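Long-range contact in myosin-I heavy chain (Dictyostelium discoideum, PDB 5EJR), which is an actin-based motor with ATPase activity that takes part in adhesion and the early steps of phagocytosis: residues A86-Q91 with R280-E285. Numbering follows the deposited sequence.
Sequences ASLVIQ and RWEQSE
Glu282 OE1 is gripped by two donors from one helix face: it lies 2.9 Å from Ser87 OG, which donates to it, and 2.8 Å from Gln91 NE2. The N-H...O hydrogen bond from the Gln91 amide is fairly straight, 152° at the hydrogen, and OE1 lies close to the amide plane, while the serine hydroxyl comes from the syn side, tilted from the carboxylate plane. Ser87 and Gln91 are one helical turn apart, so a short hydroxyl and a longer amide can converge on one oxygen. Glutamate suits helix 274-283 because its chain, extended beyond CG (chi2 -154°), carries the carboxylate across to helix 86-99. Its other oxygen, OE2, accepts from the backbone N of Ala194 at the start of helix 194-205, and Gln91 NE2 also donates to Pro192 O. The contact thus ties the MyTH4 domain to the ubiquitin-like F1 lobe of the FERM domain, within the second MyTH4-FERM tandem of the myosin VII tail. With an alanine at Glu282, Ser87 OG and Ala194 N would probably lose this acceptor, and the tie between the two domains would weaken. Farther out, the side chains of Gln91 and Gln283 run past each other in opposite directions with amide planes 83° apart; Gln91 OE1 is 3.6 Å from Gln283 CG. Leu88 CD1 lies 4.3 Å from Glu282 CB, a loose apolar contact alongside the aliphatic base of the glutamate.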
# COMPACT_ATOMS: atom_id res chain seq x y z
N ALA A 86 13.11 -14.44 3.93
CA ALA A 86 14.09 -13.48 3.42
C ALA A 86 13.53 -12.05 3.27
O ALA A 86 14.24 -11.09 3.61
CB ALA A 86 14.65 -13.97 2.09
N SER A 87 12.27 -11.90 2.79
CA SER A 87 11.66 -10.57 2.64
C SER A 87 11.47 -9.90 4.00
O SER A 87 11.81 -8.72 4.16
CB SER A 87 10.36 -10.62 1.85
OG SER A 87 9.38 -11.43 2.49
N LEU A 88 11.00 -10.68 4.98
CA LEU A 88 10.78 -10.28 6.37
C LEU A 88 12.11 -9.88 7.03
O LEU A 88 12.16 -8.91 7.77
CB LEU A 88 10.14 -11.44 7.14
CG LEU A 88 8.64 -11.34 7.48
CD1 LEU A 88 7.78 -10.99 6.27
CD2 LEU A 88 8.13 -12.63 8.12
N VAL A 89 13.21 -10.59 6.67
CA VAL A 89 14.55 -10.31 7.21
C VAL A 89 15.08 -8.97 6.71
O VAL A 89 15.48 -8.14 7.52
CB VAL A 89 15.53 -11.50 6.98
CG1 VAL A 89 16.98 -11.09 7.23
CG2 VAL A 89 15.16 -12.68 7.87
N ILE A 90 15.04 -8.73 5.38
CA ILE A 90 15.50 -7.46 4.81
C ILE A 90 14.58 -6.29 5.25
O ILE A 90 15.08 -5.19 5.45
CB ILE A 90 15.72 -7.54 3.28
CG1 ILE A 90 16.48 -6.30 2.75
CG2 ILE A 90 14.42 -7.81 2.51
CD1 ILE A 90 17.13 -6.48 1.32
N GLN A 91 13.25 -6.52 5.43
CA GLN A 91 12.34 -5.47 5.92
C GLN A 91 12.79 -5.00 7.33
O GLN A 91 12.80 -3.79 7.58
CB GLN A 91 10.90 -5.98 5.95
CG GLN A 91 10.21 -5.83 4.60
CD GLN A 91 9.06 -6.78 4.47
OE1 GLN A 91 8.31 -7.05 5.41
NE2 GLN A 91 8.90 -7.35 3.29
N ARG A 280 3.70 -4.06 3.81
CA ARG A 280 2.71 -4.06 4.90
C ARG A 280 1.79 -5.26 4.87
O ARG A 280 1.44 -5.78 5.93
CB ARG A 280 1.92 -2.75 4.92
CG ARG A 280 2.68 -1.64 5.64
CD ARG A 280 2.20 -0.25 5.28
NE ARG A 280 3.16 0.76 5.72
CZ ARG A 280 3.27 1.98 5.21
NH1 ARG A 280 2.49 2.36 4.21
NH2 ARG A 280 4.17 2.82 5.69
N TRP A 281 1.42 -5.75 3.67
CA TRP A 281 0.57 -6.93 3.51
C TRP A 281 1.30 -8.19 3.97
O TRP A 281 0.66 -9.10 4.50
CB TRP A 281 0.14 -7.09 2.06
CG TRP A 281 -0.91 -6.13 1.56
CD1 TRP A 281 -1.54 -5.14 2.26
CD2 TRP A 281 -1.45 -6.09 0.23
NE1 TRP A 281 -2.46 -4.50 1.45
CE2 TRP A 281 -2.41 -5.05 0.20
CE3 TRP A 281 -1.24 -6.86 -0.92
CZ2 TRP A 281 -3.16 -4.77 -0.95
CZ3 TRP A 281 -1.98 -6.57 -2.06
CH2 TRP A 281 -2.92 -5.53 -2.06
N GLU A 282 2.63 -8.24 3.75
CA GLU A 282 3.47 -9.37 4.17
C GLU A 282 3.57 -9.41 5.69
O GLU A 282 3.62 -10.49 6.27
CB GLU A 282 4.89 -9.23 3.60
CG GLU A 282 4.99 -9.48 2.11
CD GLU A 282 6.36 -9.95 1.70
OE1 GLU A 282 7.36 -9.40 2.22
OE2 GLU A 282 6.44 -10.90 0.89
N GLN A 283 3.59 -8.22 6.33
CA GLN A 283 3.69 -8.01 7.77
C GLN A 283 2.37 -8.27 8.50
O GLN A 283 2.38 -8.44 9.72
CB GLN A 283 4.16 -6.57 8.05
CG GLN A 283 5.52 -6.21 7.46
CD GLN A 283 6.53 -5.84 8.51
OE1 GLN A 283 6.47 -4.74 9.08
NE2 GLN A 283 7.45 -6.75 8.82
N SER A 284 1.24 -8.29 7.77
CA SER A 284 -0.10 -8.52 8.31
C SER A 284 -0.26 -9.94 8.84
O SER A 284 0.12 -10.91 8.17
CB SER A 284 -1.17 -8.24 7.26
OG SER A 284 -2.47 -8.57 7.72
N GLU A 285 -0.86 -10.06 10.04
CA GLU A 285 -1.13 -11.34 10.69
C GLU A 285 -2.51 -11.88 10.28
O GLU A 285 -2.89 -12.98 10.70
CB GLU A 285 -0.98 -11.21 12.22
CG GLU A 285 -0.52 -12.48 12.92
CD GLU A 285 0.88 -12.95 12.59
OE1 GLU A 285 1.03 -13.84 11.72
OE2 GLU A 285 1.84 -12.42 13.19